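Local coordinates for probable amidase (Thermus thermophilus, PDB 2DC0), which is a probable amidase of the amidase signature family, an alpha/beta protein built around one large mixed beta-sheet with helices packed about it, at residues A[140-145]-A[402-407]; A[359-364]-A[379-384]. One frame throughout, in Å; residues are numbered along the deposited sequence.

From the N terminus, the chain first reaches 140-145, in the loop between strand 110-115 and helix 149-157. Contact 1 joins this loop to 402-407, the turn between strands 395-403 and 406-413 of the main sheet, closing 256 intervening residues. Contact 2 lies wholly within that span: 359-364, after strand 350-354, leads into the small hairpin 367-370/373-376, and the chain returns at 379-384 on helix 377-382, closing a loop of 14 residues. The centres of contact 1 and contact 2 are about 11 Å apart. The two touch directly through the 359-364 loop of contact 2: 140-145 bonds to it, Q143 N probably to P361 O, and P359 CB packs against V403 O.

Contact 1. Residues A[140-145]-A[402-407]; sequences PSRQAG and KVEGMP
R142 bends at its second torsion (chi2 -63°) and is extended at the third, carrying its guanidinium across to E404 and alongside M406. E404, extended beyond CG, meets it at about a right angle. Their flat ends are not coplanar: guanidinium and carboxylate planes lie 74° apart. A single carboxylate oxygen serves both terminal nitrogens. The stronger link of the salt bridge is R142 NH2 to E404 OE1, 2.9 Å, with an N-H...O angle of 143°, reaching the oxygen on its anti side and somewhat out of the carboxylate plane. The bond from R142 NH1 to E404 OE1, 3.2 Å, is weak. NH1 has a firmer partner in the carbonyl oxygen of A360, so the guanidinium is tethered to the turn and to a neighbouring loop together, which limits its rotation. The turn is a type I' beta turn from V403 to M406, the classic two-residue connection of a beta-hairpin, here joining antiparallel strands 395-403 and 406-413 of the large mixed sheet. M406 N bonds to V403 O across the turn, and V403 N to M406 O at 2.8 Å completes the pair. At its apex E404 is exposed, whereas M406, modelled as selenomethionine, is buried. M406 is bent at chi2 and chi3, which brings its methyl CE against the aliphatic start of the arginine, 3.8 Å from R142 CG. Its own CG lies 3.8 Å from R142 NH1, obliquely to the guanidinium. The M406 side chain also touches N136.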
loop_
_atom_site.group_PDB
_atom_site.type_symbol
_atom_site.label_atom_id
_atom_site.label_comp_id
_atom_site.label_asym_id
_atom_site.label_seq_id
_atom_site.Cartn_x
_atom_site.Cartn_y
_atom_site.Cartn_z
ATOM N N PRO A 140 -26.399 29.121 1.851
ATOM C CA PRO A 140 -26.757 28.528 3.143
ATOM C C PRO A 140 -27.859 27.470 3.101
ATOM O O PRO A 140 -28.110 26.800 4.103
ATOM C CB PRO A 140 -27.134 29.746 3.985
ATOM C CG PRO A 140 -27.733 30.671 2.964
ATOM C CD PRO A 140 -26.758 30.552 1.820
ATOM N N SER A 141 -28.510 27.311 1.950
ATOM C CA SER A 141 -29.563 26.306 1.812
ATOM C C SER A 141 -28.955 24.993 1.334
ATOM O O SER A 141 -29.628 23.963 1.307
ATOM C CB SER A 141 -30.639 26.770 0.811
ATOM O OG SER A 141 -30.122 26.855 -0.510
ATOM N N ARG A 142 -27.679 25.040 0.952
ATOM C CA ARG A 142 -26.969 23.856 0.456
ATOM C C ARG A 142 -26.008 23.305 1.510
ATOM O O ARG A 142 -25.569 24.024 2.414
ATOM C CB ARG A 142 -26.163 24.193 -0.807
ATOM C CG ARG A 142 -26.958 24.776 -1.985
ATOM C CD ARG A 142 -27.994 23.802 -2.530
ATOM N NE ARG A 142 -28.653 24.282 -3.746
ATOM C CZ ARG A 142 -28.215 24.064 -4.988
ATOM N NH1 ARG A 142 -27.105 23.372 -5.198
ATOM N NH2 ARG A 142 -28.904 24.516 -6.030
ATOM N N GLN A 143 -25.678 22.025 1.380
ATOM C CA GLN A 143 -24.770 21.363 2.308
ATOM C C GLN A 143 -23.352 21.922 2.220
ATOM O O GLN A 143 -22.841 22.189 1.130
ATOM C CB GLN A 143 -24.704 19.852 2.024
ATOM C CG GLN A 143 -26.047 19.107 2.084
ATOM C CD GLN A 143 -25.905 17.614 1.787
ATOM O OE1 GLN A 143 -25.124 17.217 0.924
ATOM N NE2 GLN A 143 -26.679 16.788 2.482
ATOM N N ALA A 144 -22.729 22.118 3.384
ATOM C CA ALA A 144 -21.348 22.577 3.434
ATOM C C ALA A 144 -20.575 21.295 3.157
ATOM O O ALA A 144 -19.396 21.315 2.802
ATOM C CB ALA A 144 -21.009 23.094 4.825
ATOM N N GLY A 145 -21.094 20.399 3.386
ATOM C CA GLY A 145 -20.497 19.098 3.154
ATOM C C GLY A 145 -19.545 18.674 4.246
ATOM O O GLY A 145 -19.641 19.139 5.388
ATOM N N LYS A 402 -18.203 25.656 -12.155
ATOM C CA LYS A 402 -19.391 26.142 -11.451
ATOM C C LYS A 402 -20.635 25.500 -12.063
ATOM O O LYS A 402 -20.773 25.446 -13.283
ATOM C CB LYS A 402 -19.529 27.661 -11.603
ATOM C CG LYS A 402 -18.395 28.492 -11.039
ATOM C CD LYS A 402 -18.474 28.605 -9.527
ATOM C CE LYS A 402 -17.469 29.628 -9.005
ATOM N NZ LYS A 402 -17.492 29.753 -7.517
ATOM N N VAL A 403 -21.536 25.018 -11.213
ATOM C CA VAL A 403 -22.782 24.407 -11.663
ATOM C C VAL A 403 -23.860 24.922 -10.711
ATOM O O VAL A 403 -23.706 24.853 -9.490
ATOM C CB VAL A 403 -22.707 22.853 -11.616
ATOM C CG1 VAL A 403 -24.061 22.240 -11.962
ATOM C CG2 VAL A 403 -21.658 22.360 -12.603
ATOM N N GLU A 404 -24.941 25.457 -11.273
ATOM C CA GLU A 404 -26.023 26.014 -10.467
ATOM C C GLU A 404 -25.525 27.199 -9.631
ATOM O O GLU A 404 -25.990 27.423 -8.513
ATOM C CB GLU A 404 -26.631 24.933 -9.564
ATOM C CG GLU A 404 -27.524 23.943 -10.318
ATOM C CD GLU A 404 -27.947 22.751 -9.475
ATOM O OE1 GLU A 404 -28.047 22.889 -8.239
ATOM O OE2 GLU A 404 -28.199 21.673 -10.053
ATOM N N GLY A 405 -24.400 27.777 -10.200
ATOM C CA GLY A 405 -23.743 28.880 -9.513
ATOM C C GLY A 405 -22.956 28.408 -8.304
ATOM O O GLY A 405 -22.497 29.216 -7.492
HETATM N N MSE A 406 -22.848 26.875 -8.238
HETATM C CA MSE A 406 -22.108 26.368 -7.062
HETATM C C MSE A 406 -20.736 25.864 -7.479
HETATM O O MSE A 406 -20.539 25.438 -8.616
HETATM C CB MSE A 406 -22.904 25.241 -6.409
HETATM C CG MSE A 406 -24.237 25.701 -5.851
HETATM SE SE MSE A 406 -24.004 26.941 -4.377
HETATM C CE MSE A 406 -23.423 25.649 -3.047
ATOM N N PRO A 407 -19.762 25.922 -6.558
ATOM C CA PRO A 407 -18.394 25.467 -6.824
ATOM C C PRO A 407 -18.347 23.967 -7.083
ATOM O O PRO A 407 -19.104 23.200 -6.486
ATOM C CB PRO A 407 -17.647 25.827 -5.535
ATOM C CG PRO A 407 -18.427 26.984 -4.991
ATOM C CD PRO A 407 -19.851 26.567 -5.238
#

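Contact 2. Residues A[359-364]-A[379-384]; sequences PAPPLG and EAFITL
P361 and F381 meet from opposite directions, the proline ring from the 359-364 loop and the phenyl group from helix 377-382. F381 holds CG beside its backbone N (chi1 -73°), and its far end reaches the loop. The closest approach is P361 CD to F381 CZ, 3.8 Å, with the proline oblique to the phenyl plane. P361 CG follows at 4.1 Å from both F381 CZ and F381 CE2. The carbonyl of P359 comes to the ring edge, near its plane, with P359 O 4.2 Å from F381 CZ. All three residues are buried, and the join is small and, apart from the P359 carbonyl, apolar, made by one corner of the ring. Two other rings meet that of F381: H377 with planes at about 35° and F178, from helix 173-179, at about 75°. P361 also touches F178 and Q143. The outer end of the loop is different. P362 and G364 are exposed, L363 is partly so, and the chain there turns away from the helix, bonding instead through P362 O to T365 and through G364 N to E127. On the helical side, E379 is partly exposed and lies against Y282. The arrangement is a proline-rich loop, leaving strand 350-354 of the large mixed sheet, seated by one aromatic side chain on the short helix that follows the two-stranded antiparallel hairpin 367-370/373-376 of this alpha/beta amidase fold.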
loop_
_atom_site.group_PDB
_atom_site.type_symbol
_atom_site.label_atom_id
_atom_site.label_comp_id
_atom_site.label_asym_id
_atom_site.label_seq_id
_atom_site.Cartn_x
_atom_site.Cartn_y
_atom_site.Cartn_z
ATOM N N PRO A 359 -22.915 19.681 -7.854
ATOM C CA PRO A 359 -22.608 20.778 -6.936
ATOM C C PRO A 359 -23.261 20.410 -5.607
ATOM O O PRO A 359 -24.103 19.510 -5.558
ATOM C CB PRO A 359 -23.267 21.985 -7.603
ATOM C CG PRO A 359 -24.433 21.366 -8.330
ATOM C CD PRO A 359 -23.809 20.130 -8.936
ATOM N N ALA A 360 -22.864 21.086 -4.534
ATOM C CA ALA A 360 -23.431 20.818 -3.214
ATOM C C ALA A 360 -24.955 20.849 -3.294
ATOM O O ALA A 360 -25.539 21.825 -3.756
ATOM C CB ALA A 360 -22.931 21.859 -2.216
ATOM N N PRO A 361 -25.619 19.776 -2.842
ATOM C CA PRO A 361 -27.084 19.707 -2.880
ATOM C C PRO A 361 -27.777 20.323 -1.658
ATOM O O PRO A 361 -27.137 20.617 -0.646
ATOM C CB PRO A 361 -27.342 18.210 -2.982
ATOM C CG PRO A 361 -26.280 17.648 -2.108
ATOM C CD PRO A 361 -25.038 18.481 -2.435
ATOM N N PRO A 362 -29.099 20.542 -1.749
ATOM C CA PRO A 362 -29.854 21.116 -0.634
ATOM C C PRO A 362 -29.721 20.260 0.625
ATOM O O PRO A 362 -29.550 19.035 0.547
ATOM C CB PRO A 362 -31.290 21.122 -1.155
ATOM C CG PRO A 362 -31.106 21.366 -2.616
ATOM C CD PRO A 362 -29.930 20.466 -2.964
ATOM N N LEU A 363 -29.799 20.900 1.786
ATOM C CA LEU A 363 -29.717 20.160 3.038
ATOM C C LEU A 363 -30.852 19.136 3.003
ATOM O O LEU A 363 -31.918 19.425 2.469
ATOM C CB LEU A 363 -29.908 21.110 4.226
ATOM C CG LEU A 363 -28.783 22.138 4.419
ATOM C CD1 LEU A 363 -29.211 23.228 5.388
ATOM C CD2 LEU A 363 -27.545 21.414 4.932
ATOM N N GLY A 364 -30.604 17.942 3.536
ATOM C CA GLY A 364 -31.629 16.909 3.573
ATOM C C GLY A 364 -31.766 16.037 2.337
ATOM O O GLY A 364 -32.615 15.149 2.301
ATOM N N GLU A 379 -22.984 7.119 -1.439
ATOM C CA GLU A 379 -22.247 6.437 -2.492
ATOM C C GLU A 379 -21.927 7.356 -3.668
ATOM O O GLU A 379 -20.873 7.231 -4.284
ATOM C CB GLU A 379 -23.013 5.189 -2.967
ATOM C CG GLU A 379 -22.276 4.380 -4.038
ATOM C CD GLU A 379 -22.789 2.950 -4.170
ATOM O OE1 GLU A 379 -24.020 2.746 -4.125
ATOM O OE2 GLU A 379 -21.958 2.031 -4.335
ATOM N N ALA A 380 -22.823 8.286 -3.981
ATOM C CA ALA A 380 -22.565 9.204 -5.086
ATOM C C ALA A 380 -21.424 10.182 -4.763
ATOM O O ALA A 380 -20.573 10.450 -5.615
ATOM C CB ALA A 380 -23.830 9.987 -5.431
ATOM N N PHE A 381 -21.398 10.683 -3.529
ATOM C CA PHE A 381 -20.401 11.669 -3.098
ATOM C C PHE A 381 -19.147 11.191 -2.377
ATOM O O PHE A 381 -18.294 12.008 -2.022
ATOM C CB PHE A 381 -21.063 12.718 -2.209
ATOM C CG PHE A 381 -21.933 13.682 -2.952
ATOM C CD1 PHE A 381 -21.373 14.741 -3.655
ATOM C CD2 PHE A 381 -23.317 13.542 -2.933
ATOM C CE1 PHE A 381 -22.179 15.655 -4.332
ATOM C CE2 PHE A 381 -24.134 14.446 -3.603
ATOM C CZ PHE A 381 -23.566 15.506 -4.304
ATOM N N ILE A 382 -19.010 9.925 -2.076
ATOM C CA ILE A 382 -17.800 9.399 -1.460
ATOM C C ILE A 382 -17.003 8.494 -2.403
ATOM O O ILE A 382 -15.782 8.374 -2.283
ATOM C CB ILE A 382 -18.151 8.640 -0.146
ATOM C CG1 ILE A 382 -16.972 8.681 0.818
ATOM C CG2 ILE A 382 -18.534 7.200 -0.450
ATOM C CD1 ILE A 382 -16.709 10.045 1.399
ATOM N N THR A 383 -17.691 7.881 -3.361
ATOM C CA THR A 383 -17.036 6.975 -4.302
ATOM C C THR A 383 -15.887 7.589 -5.100
ATOM O O THR A 383 -14.885 6.920 -5.358
ATOM C CB THR A 383 -18.051 6.382 -5.305
ATOM O OG1 THR A 383 -19.096 5.712 -4.589
ATOM C CG2 THR A 383 -17.368 5.377 -6.222
ATOM N N LEU A 384 -15.989 8.877 -5.502
ATOM C CA LEU A 384 -14.957 9.562 -6.276
ATOM C C LEU A 384 -13.681 9.857 -5.488
ATOM O O LEU A 384 -12.585 9.895 -6.049
ATOM C CB LEU A 384 -15.506 10.877 -6.831
ATOM C CG LEU A 384 -16.682 10.729 -7.797
ATOM C CD1 LEU A 384 -17.174 12.101 -8.214
ATOM C CD2 LEU A 384 -16.259 9.908 -9.002
#